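Local coordinates for uncharacterized protein (Bacteroides eggerthii, PDB 4FTD) that is of unknown function but folds as a six-bladed beta-propeller with an immunoglobulin-like domain and may take part in carbohydrate metabolism, at residues Cys140-Val151 against Asn193-Leu204; Gly328-Ala336 against Glu382-Glu390. All coordinates share one frame; numbering follows the deposited sequence.

Contact 1. Residues Cys140-Val151 against Asn193-Leu204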
loop_
_atom_site.group_PDB
_atom_site.type_symbol
_atom_site.label_atom_id
_atom_site.label_comp_id
_atom_site.label_asym_id
_atom_site.label_seq_id
_atom_site.Cartn_x
_atom_site.Cartn_y
_atom_site.Cartn_z
ATOM N N CYS A 140 -12.298 1.501 14.937
ATOM C CA CYS A 140 -11.096 0.843 14.514
ATOM C C CYS A 140 -11.338 -0.529 13.918
ATOM O O CYS A 140 -12.108 -1.308 14.449
ATOM C CB CYS A 140 -10.198 0.648 15.708
ATOM S SG CYS A 140 -8.484 0.113 15.397
ATOM N N ALA A 141 -10.600 -0.805 12.857
ATOM C CA ALA A 141 -10.513 -2.101 12.216
ATOM C C ALA A 141 -9.069 -2.303 11.763
ATOM O O ALA A 141 -8.339 -1.343 11.529
ATOM C CB ALA A 141 -11.528 -2.205 11.027
ATOM N N SER A 142 -8.632 -3.555 11.696
ATOM C CA SER A 142 -7.295 -3.908 11.297
ATOM C C SER A 142 -7.361 -5.199 10.432
ATOM O O SER A 142 -8.362 -5.884 10.429
ATOM C CB SER A 142 -6.417 -4.095 12.542
ATOM O OG SER A 142 -5.069 -4.442 12.222
ATOM N N TYR A 143 -6.320 -5.449 9.658
ATOM C CA TYR A 143 -6.284 -6.535 8.664
ATOM C C TYR A 143 -4.893 -7.108 8.574
ATOM O O TYR A 143 -3.944 -6.382 8.675
ATOM C CB TYR A 143 -6.715 -5.977 7.329
ATOM C CG TYR A 143 -6.313 -6.738 6.065
ATOM C CD1 TYR A 143 -5.125 -6.419 5.392
ATOM C CD2 TYR A 143 -7.151 -7.667 5.486
ATOM C CE1 TYR A 143 -4.763 -7.055 4.225
ATOM C CE2 TYR A 143 -6.803 -8.293 4.277
ATOM C CZ TYR A 143 -5.602 -7.972 3.672
ATOM O OH TYR A 143 -5.220 -8.567 2.538
ATOM N N ASP A 144 -4.773 -8.408 8.405
ATOM C CA ASP A 144 -3.483 -9.041 8.224
ATOM C C ASP A 144 -3.458 -10.060 7.075
ATOM O O ASP A 144 -2.551 -10.849 7.014
ATOM C CB ASP A 144 -3.061 -9.724 9.524
ATOM C CG ASP A 144 -3.954 -10.886 9.904
ATOM O OD1 ASP A 144 -4.924 -11.217 9.181
ATOM O OD2 ASP A 144 -3.702 -11.450 10.970
ATOM N N GLY A 145 -4.481 -10.090 6.225
ATOM C CA GLY A 145 -4.541 -11.040 5.112
ATOM C C GLY A 145 -5.421 -12.239 5.406
ATOM O O GLY A 145 -6.004 -12.798 4.503
ATOM N N GLU A 146 -5.498 -12.640 6.669
ATOM C CA GLU A 146 -6.268 -13.804 7.088
ATOM C C GLU A 146 -7.593 -13.343 7.699
ATOM O O GLU A 146 -8.619 -13.926 7.416
ATOM C CB GLU A 146 -5.455 -14.632 8.071
ATOM C CG GLU A 146 -6.156 -15.912 8.487
ATOM C CD GLU A 146 -5.390 -16.743 9.517
ATOM O OE1 GLU A 146 -4.471 -16.212 10.198
ATOM O OE2 GLU A 146 -5.729 -17.942 9.648
ATOM N N HIS A 147 -7.554 -12.310 8.555
ATOM C CA HIS A 147 -8.765 -11.747 9.128
ATOM C C HIS A 147 -8.817 -10.229 9.021
ATOM O O HIS A 147 -7.805 -9.578 8.901
ATOM C CB HIS A 147 -8.857 -12.042 10.631
ATOM C CG HIS A 147 -8.904 -13.496 10.968
ATOM N ND1 HIS A 147 -7.789 -14.195 11.376
ATOM C CD2 HIS A 147 -9.927 -14.376 10.963
ATOM C CE1 HIS A 147 -8.137 -15.443 11.629
ATOM N NE2 HIS A 147 -9.425 -15.579 11.381
ATOM N N VAL A 148 -10.019 -9.717 9.189
ATOM C CA VAL A 148 -10.291 -8.315 9.528
ATOM C C VAL A 148 -10.782 -8.322 11.001
ATOM O O VAL A 148 -11.654 -9.089 11.360
ATOM C CB VAL A 148 -11.343 -7.698 8.625
ATOM C CG1 VAL A 148 -11.832 -6.319 9.148
ATOM C CG2 VAL A 148 -10.773 -7.610 7.208
ATOM N N LEU A 149 -10.169 -7.504 11.838
ATOM C CA LEU A 149 -10.581 -7.260 13.221
ATOM C C LEU A 149 -11.454 -6.008 13.215
ATOM O O LEU A 149 -11.057 -4.999 12.633
ATOM C CB LEU A 149 -9.353 -7.040 14.110
ATOM C CG LEU A 149 -9.543 -6.399 15.510
ATOM C CD1 LEU A 149 -10.348 -7.366 16.395
ATOM C CD2 LEU A 149 -8.191 -5.986 16.130
ATOM N N VAL A 150 -12.649 -6.096 13.820
ATOM C CA VAL A 150 -13.570 -4.990 13.956
ATOM C C VAL A 150 -13.724 -4.725 15.448
ATOM O O VAL A 150 -14.115 -5.627 16.186
ATOM C CB VAL A 150 -14.930 -5.292 13.339
ATOM C CG1 VAL A 150 -15.807 -4.065 13.530
ATOM C CG2 VAL A 150 -14.735 -5.676 11.870
ATOM N N VAL A 151 -13.313 -3.524 15.914
ATOM C CA VAL A 151 -13.286 -3.250 17.361
ATOM C C VAL A 151 -14.617 -2.566 17.669
ATOM O O VAL A 151 -14.697 -1.376 17.914
ATOM C CB VAL A 151 -12.067 -2.416 17.816
ATOM C CG1 VAL A 151 -12.065 -2.290 19.347
ATOM C CG2 VAL A 151 -10.790 -3.039 17.280
ATOM N N ASN A 193 -11.399 0.440 22.342
ATOM C CA ASN A 193 -11.518 1.488 21.355
ATOM C C ASN A 193 -10.605 1.246 20.187
ATOM O O ASN A 193 -11.088 1.007 19.095
ATOM C CB ASN A 193 -11.270 2.836 21.993
ATOM C CG ASN A 193 -11.708 4.011 21.100
ATOM O OD1 ASN A 193 -12.801 3.966 20.546
ATOM N ND2 ASN A 193 -10.879 5.068 20.983
HETATM N N MSE A 194 -9.279 1.239 20.386
HETATM C CA MSE A 194 -8.340 0.920 19.269
HETATM C C MSE A 194 -7.894 -0.530 19.407
HETATM O O MSE A 194 -8.064 -1.132 20.431
HETATM C CB MSE A 194 -7.103 1.815 19.336
HETATM C CG MSE A 194 -7.417 3.260 19.159
HETATM SE SE MSE A 194 -8.053 3.621 17.282
HETATM C CE MSE A 194 -9.946 4.145 17.543
ATOM N N GLY A 195 -7.301 -1.071 18.354
ATOM C CA GLY A 195 -6.669 -2.383 18.450
ATOM C C GLY A 195 -5.929 -2.670 17.155
ATOM O O GLY A 195 -5.940 -1.841 16.246
ATOM N N ALA A 196 -5.418 -3.874 17.032
ATOM C CA ALA A 196 -4.629 -4.245 15.875
ATOM C C ALA A 196 -4.497 -5.770 15.846
ATOM O O ALA A 196 -4.472 -6.446 16.887
ATOM C CB ALA A 196 -3.240 -3.575 15.955
ATOM N N LEU A 197 -4.331 -6.268 14.636
ATOM C CA LEU A 197 -3.901 -7.613 14.326
ATOM C C LEU A 197 -2.408 -7.550 13.954
ATOM O O LEU A 197 -2.013 -6.830 13.051
ATOM C CB LEU A 197 -4.681 -8.142 13.141
ATOM C CG LEU A 197 -6.044 -8.726 13.310
ATOM C CD1 LEU A 197 -6.696 -8.987 11.925
ATOM C CD2 LEU A 197 -5.938 -10.013 14.116
ATOM N N ILE A 198 -1.573 -8.257 14.694
ATOM C CA ILE A 198 -0.125 -8.227 14.515
ATOM C C ILE A 198 0.403 -9.611 14.854
ATOM O O ILE A 198 0.119 -10.124 15.933
ATOM C CB ILE A 198 0.547 -7.203 15.425
ATOM C CG1 ILE A 198 -0.082 -5.813 15.183
ATOM C CG2 ILE A 198 2.045 -7.137 15.118
ATOM C CD1 ILE A 198 0.593 -4.681 15.875
ATOM N N ASN A 199 1.164 -10.203 13.930
ATOM C CA ASN A 199 1.806 -11.512 14.126
ATOM C C ASN A 199 0.811 -12.599 14.420
ATOM O O ASN A 199 1.100 -13.538 15.123
ATOM C CB ASN A 199 2.895 -11.441 15.249
ATOM C CG ASN A 199 4.004 -10.433 14.949
ATOM O OD1 ASN A 199 4.455 -10.325 13.812
ATOM N ND2 ASN A 199 4.456 -9.700 15.972
ATOM N N GLY A 200 -0.400 -12.479 13.900
ATOM C CA GLY A 200 -1.443 -13.442 14.229
ATOM C C GLY A 200 -2.111 -13.262 15.604
ATOM O O GLY A 200 -2.921 -14.092 15.985
ATOM N N HIS A 201 -1.741 -12.217 16.347
ATOM C CA HIS A 201 -2.315 -11.930 17.653
ATOM C C HIS A 201 -3.238 -10.730 17.568
ATOM O O HIS A 201 -3.077 -9.884 16.702
ATOM C CB HIS A 201 -1.195 -11.571 18.639
ATOM C CG HIS A 201 -0.049 -12.523 18.603
ATOM N ND1 HIS A 201 -0.210 -13.886 18.754
ATOM C CD2 HIS A 201 1.266 -12.321 18.394
ATOM C CE1 HIS A 201 0.965 -14.478 18.641
ATOM N NE2 HIS A 201 1.882 -13.549 18.446
ATOM N N VAL A 202 -4.163 -10.634 18.515
ATOM C CA VAL A 202 -5.011 -9.472 18.645
ATOM C C VAL A 202 -4.573 -8.646 19.862
ATOM O O VAL A 202 -4.270 -9.186 20.942
ATOM C CB VAL A 202 -6.482 -9.856 18.786
ATOM C CG1 VAL A 202 -7.334 -8.594 18.928
ATOM C CG2 VAL A 202 -6.886 -10.709 17.591
ATOM N N TYR A 203 -4.506 -7.338 19.645
ATOM C CA TYR A 203 -4.305 -6.374 20.697
ATOM C C TYR A 203 -5.486 -5.431 20.728
ATOM O O TYR A 203 -5.886 -4.957 19.676
ATOM C CB TYR A 203 -3.094 -5.519 20.397
ATOM C CG TYR A 203 -1.771 -6.256 20.452
ATOM C CD1 TYR A 203 -1.327 -7.024 19.356
ATOM C CD2 TYR A 203 -0.996 -6.219 21.578
ATOM C CE1 TYR A 203 -0.115 -7.732 19.427
ATOM C CE2 TYR A 203 0.208 -6.880 21.631
ATOM C CZ TYR A 203 0.643 -7.627 20.550
ATOM O OH TYR A 203 1.806 -8.356 20.623
ATOM N N LEU A 204 -6.003 -5.126 21.915
ATOM C CA LEU A 204 -6.974 -4.060 22.086
ATOM C C LEU A 204 -6.531 -3.143 23.220
ATOM O O LEU A 204 -5.913 -3.580 24.161
ATOM C CB LEU A 204 -8.368 -4.603 22.400
ATOM C CG LEU A 204 -9.155 -5.498 21.425
ATOM C CD1 LEU A 204 -10.528 -5.759 21.986
ATOM C CD2 LEU A 204 -9.256 -4.880 20.050
HETATM O O HOH W 1 -1.901 -4.030 12.215
HETATM O O HOH W 2 -1.424 -10.532 12.243
HETATM O O HOH W 3 -13.713 1.067 18.353
#

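Contact 2. Residues Gly328-Ala336 against Glu382-Glu390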
loop_
_atom_site.group_PDB
_atom_site.type_symbol
_atom_site.label_atom_id
_atom_site.label_comp_id
_atom_site.label_asym_id
_atom_site.label_seq_id
_atom_site.Cartn_x
_atom_site.Cartn_y
_atom_site.Cartn_z
ATOM N N GLY A 328 11.216 13.714 17.093
ATOM C CA GLY A 328 11.979 14.860 16.594
ATOM C C GLY A 328 11.823 14.909 15.078
ATOM O O GLY A 328 12.049 13.895 14.414
ATOM N N GLU A 329 11.448 16.081 14.538
ATOM C CA GLU A 329 11.103 16.235 13.121
ATOM C C GLU A 329 12.337 16.241 12.230
ATOM O O GLU A 329 13.206 17.038 12.416
ATOM C CB GLU A 329 10.208 17.483 12.899
ATOM C CG GLU A 329 8.833 17.342 13.602
ATOM C CD GLU A 329 7.802 18.423 13.258
ATOM O OE1 GLU A 329 7.661 18.786 12.066
ATOM O OE2 GLU A 329 7.111 18.905 14.185
ATOM N N LYS A 330 12.409 15.299 11.296
ATOM C CA LYS A 330 13.534 15.174 10.344
ATOM C C LYS A 330 13.143 15.789 9.011
ATOM O O LYS A 330 13.949 16.448 8.412
ATOM C CB LYS A 330 13.962 13.698 10.148
ATOM C CG LYS A 330 15.211 13.251 10.909
ATOM C CD LYS A 330 15.148 13.494 12.422
ATOM C CE LYS A 330 16.494 13.232 13.098
ATOM N NZ LYS A 330 16.665 14.013 14.357
ATOM N N TYR A 331 11.922 15.538 8.518
ATOM C CA TYR A 331 11.495 16.110 7.235
ATOM C C TYR A 331 9.977 16.154 7.085
ATOM O O TYR A 331 9.351 15.134 7.127
ATOM C CB TYR A 331 12.137 15.337 6.050
ATOM C CG TYR A 331 11.816 15.955 4.718
ATOM C CD1 TYR A 331 12.542 17.047 4.242
ATOM C CD2 TYR A 331 10.763 15.485 3.946
ATOM C CE1 TYR A 331 12.229 17.648 3.027
ATOM C CE2 TYR A 331 10.438 16.084 2.723
ATOM C CZ TYR A 331 11.173 17.163 2.280
ATOM O OH TYR A 331 10.848 17.740 1.096
ATOM N N LYS A 332 9.428 17.347 6.835
ATOM C CA LYS A 332 8.007 17.542 6.615
ATOM C C LYS A 332 7.738 17.461 5.125
ATOM O O LYS A 332 8.265 18.240 4.388
ATOM C CB LYS A 332 7.552 18.900 7.163
ATOM C CG LYS A 332 6.046 19.061 7.163
ATOM C CD LYS A 332 5.562 20.304 7.882
ATOM C CE LYS A 332 5.667 21.537 7.022
ATOM N NZ LYS A 332 4.686 22.539 7.508
ATOM N N SER A 333 6.932 16.507 4.671
ATOM C CA SER A 333 6.599 16.376 3.240
ATOM C C SER A 333 5.362 17.190 2.881
ATOM O O SER A 333 4.745 17.841 3.744
ATOM C CB SER A 333 6.380 14.908 2.860
ATOM O OG SER A 333 5.071 14.464 3.190
ATOM N N LYS A 334 4.984 17.120 1.610
ATOM C CA LYS A 334 3.783 17.788 1.102
ATOM C C LYS A 334 2.557 16.874 1.097
ATOM O O LYS A 334 1.487 17.333 0.745
ATOM C CB LYS A 334 4.022 18.322 -0.321
ATOM C CG LYS A 334 5.048 19.420 -0.380
ATOM C CD LYS A 334 5.440 19.725 -1.829
ATOM C CE LYS A 334 6.326 20.953 -1.952
ATOM N NZ LYS A 334 6.835 21.067 -3.346
ATOM N N ILE A 335 2.699 15.601 1.480
ATOM C CA ILE A 335 1.554 14.677 1.541
ATOM C C ILE A 335 0.694 15.056 2.763
ATOM O O ILE A 335 1.122 14.884 3.882
ATOM C CB ILE A 335 2.015 13.210 1.571
ATOM C CG1 ILE A 335 2.758 12.896 0.255
ATOM C CG2 ILE A 335 0.823 12.265 1.739
ATOM C CD1 ILE A 335 3.551 11.615 0.247
ATOM N N ALA A 336 -0.502 15.594 2.509
ATOM C CA ALA A 336 -1.399 16.148 3.531
ATOM C C ALA A 336 -2.819 15.692 3.199
ATOM O O ALA A 336 -3.039 14.503 3.045
ATOM C CB ALA A 336 -1.298 17.680 3.560
ATOM N N GLU A 382 13.844 9.524 3.521
ATOM C CA GLU A 382 13.986 10.988 3.446
ATOM C C GLU A 382 14.246 11.450 2.004
ATOM O O GLU A 382 13.656 12.426 1.552
ATOM C CB GLU A 382 15.088 11.510 4.370
ATOM C CG GLU A 382 15.217 13.036 4.302
ATOM C CD GLU A 382 16.106 13.655 5.358
ATOM O OE1 GLU A 382 16.263 13.075 6.442
ATOM O OE2 GLU A 382 16.619 14.767 5.107
ATOM N N ASP A 383 15.124 10.747 1.296
ATOM C CA ASP A 383 15.364 11.034 -0.129
ATOM C C ASP A 383 14.075 10.858 -0.930
ATOM O O ASP A 383 13.749 11.678 -1.789
ATOM C CB ASP A 383 16.427 10.099 -0.732
ATOM C CG ASP A 383 17.816 10.300 -0.138
ATOM O OD1 ASP A 383 18.187 11.452 0.171
ATOM O OD2 ASP A 383 18.548 9.295 0.003
ATOM N N ALA A 384 13.333 9.791 -0.640
ATOM C CA ALA A 384 12.107 9.501 -1.387
ATOM C C ALA A 384 11.060 10.609 -1.173
ATOM O O ALA A 384 10.456 11.078 -2.137
ATOM C CB ALA A 384 11.571 8.125 -1.030
ATOM N N LEU A 385 10.895 11.066 0.070
ATOM C CA LEU A 385 9.952 12.151 0.382
ATOM C C LEU A 385 10.394 13.463 -0.296
ATOM O O LEU A 385 9.565 14.178 -0.822
ATOM C CB LEU A 385 9.782 12.337 1.889
ATOM C CG LEU A 385 9.115 11.165 2.627
ATOM C CD1 LEU A 385 9.284 11.279 4.129
ATOM C CD2 LEU A 385 7.647 11.082 2.253
ATOM N N LYS A 386 11.692 13.764 -0.284
ATOM C CA LYS A 386 12.229 14.937 -0.988
ATOM C C LYS A 386 11.937 14.873 -2.476
ATOM O O LYS A 386 11.447 15.856 -3.049
ATOM C CB LYS A 386 13.742 15.116 -0.759
ATOM C CG LYS A 386 14.070 15.716 0.596
ATOM C CD LYS A 386 15.563 15.824 0.887
ATOM C CE LYS A 386 15.780 16.370 2.295
ATOM N NZ LYS A 386 17.143 16.099 2.799
ATOM N N LYS A 387 12.209 13.718 -3.090
ATOM C CA LYS A 387 12.018 13.569 -4.541
ATOM C C LYS A 387 10.549 13.694 -4.902
ATOM O O LYS A 387 10.232 14.340 -5.883
ATOM C CB LYS A 387 12.653 12.285 -5.083
ATOM C CG LYS A 387 14.184 12.349 -5.083
ATOM C CD LYS A 387 14.855 11.256 -5.916
ATOM C CE LYS A 387 16.353 11.518 -6.129
ATOM N NZ LYS A 387 17.123 11.323 -4.864
ATOM N N PHE A 388 9.656 13.141 -4.075
ATOM C CA PHE A 388 8.219 13.320 -4.262
ATOM C C PHE A 388 7.911 14.820 -4.270
ATOM O O PHE A 388 7.391 15.351 -5.252
ATOM C CB PHE A 388 7.404 12.588 -3.177
ATOM C CG PHE A 388 5.924 12.794 -3.290
ATOM C CD1 PHE A 388 5.155 11.983 -4.114
ATOM C CD2 PHE A 388 5.292 13.826 -2.590
ATOM C CE1 PHE A 388 3.779 12.193 -4.233
ATOM C CE2 PHE A 388 3.928 14.041 -2.705
ATOM C CZ PHE A 388 3.170 13.226 -3.526
ATOM N N ASP A 389 8.284 15.505 -3.193
ATOM C CA ASP A 389 8.002 16.945 -3.053
ATOM C C ASP A 389 8.485 17.785 -4.224
ATOM O O ASP A 389 7.780 18.685 -4.652
ATOM C CB ASP A 389 8.592 17.501 -1.753
ATOM C CG ASP A 389 7.775 17.099 -0.499
ATOM O OD1 ASP A 389 6.699 16.450 -0.617
ATOM O OD2 ASP A 389 8.218 17.467 0.618
ATOM N N GLU A 390 9.688 17.481 -4.703
ATOM C CA GLU A 390 10.301 18.175 -5.839
ATOM C C GLU A 390 9.656 17.895 -7.193
ATOM O O GLU A 390 9.746 18.736 -8.065
ATOM C CB GLU A 390 11.795 17.853 -5.914
ATOM C CG GLU A 390 12.574 18.447 -4.746
ATOM C CD GLU A 390 13.907 17.766 -4.478
ATOM O OE1 GLU A 390 14.346 16.898 -5.272
ATOM O OE2 GLU A 390 14.507 18.103 -3.436
HETATM O O HOH W 4 7.598 19.779 1.912
#

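Contact 1. Residues Cys140-Val151 against Asn193-Leu204
Two neighbouring blades of the beta-propeller pack face to face here, each through its first two strands: 138-143 and 147-152 of one four-stranded sheet, 190-198 and 201-207 of the next. Leu197 and Leu149 fill the middle. Leu197 CG lies 3.8 Å from Leu149 CB, and Leu197 CD1 pushes on to 3.3 Å from the carbonyl O of His147. With CG anti to the backbone N (chi1 164°), Leu149 sends CD2 over the backbone at Ala196, where it meets Val202 CG1 tip to tip at 3.9 Å. Further along, Val151 CG2 and Leu204 CD2 slide past each other at 3.7 Å. Gly195 lies beneath this group, where a side chain would collide with Leu204 CD2.

Ser142 and Cys140 take backbone N-H groups of the facing strand. Leu197 N donates to Ser142 OG at 3.1 Å in an almost straight bond (176°). Ser142 OG also bonds to Asp415, and water 1 links it to Leu197 O. Gly195 N makes a weak bond to Cys140 SG at 3.4 Å. At the hairpin ends, Asp144 OD1 accepts from Glu146 N in an Asx turn and from His147 N as well, which makes the wider Asx motif. The His147 N-H comes nearly along the C-O axis, the Glu146 N-H from above the carboxylate plane. Asp144 OD2 continues through water 2 to Gly200 N, in the type I' turn of the other blade. The chemistry is thus an apolar seam whose buried backbone N-H at Leu197 is satisfied by a hydroxyl of the facing blade.

Contact 2. Residues Gly328-Ala336 against Glu382-Glu390
Helix 381-390 packs against the outermost strand of a four-stranded propeller blade, 329-332, and the loop that follows it. Asp389 is gripped from several sides. Tyr331 OH donates to Asp389 OD2 at 2.7 Å, on the anti side of the carboxylate and 25° out of its plane. Lys334 N donates to Asp389 OD1 at 2.9 Å on the syn side, also tilted out of the carboxylate plane. Water 4 ties OD2 to Lys332 O as well. These bonds probably help keep the buried carboxylate ionised.

The Tyr331 ring swings out to the helix with CG anti to the backbone N (chi1 -175°). Lys386 CG makes a CH-pi contact over one ring face, 4.0 Å from the centroid, while Leu385 CB approaches CD2 obliquely at 3.9 Å. The same Lys386 ends in a salt bridge to Glu382 OE2. An alanine in place of Tyr331 has neither hydroxyl nor ring, which would probably leave Asp389 OD2 one bond poorer and open a gap beside Lys386 and Leu385.

Ser333 OG accepts from Ile335 N in an ST turn and also bonds to Val320 on the adjacent strand. The Ile335 and Phe388 side chains cross at about a right angle, and Ile335 CD1 makes a CH-pi contact over one face, 4.0 Å from the ring centroid. Lys334 stretches its extended chain past the carboxylate, and its NZ donates to Asp389 O at 2.9 Å, from above the carbonyl plane.

Contact 1 and contact 2 belong to the same propeller but lie well apart. Their centres are 29 Å from each other, and their nearest atoms about 19 Å, so they do not touch. Contact 1 joins two successive blades sheet to sheet and is mostly buried. Contact 2 sets a helix against a blade's outermost strand and is only partly buried. In contact 1 a hydroxyl and a thiol accept backbone N-H groups of the facing strand directly, and its carboxylate crosses through water. In contact 2 the carboxylate itself is bonded directly by a hydroxyl and a backbone N-H. No active site is known. A glycerol, probably from the crystallisation liquor, lies about 6 Å from the Tyr143 side chain in contact 1.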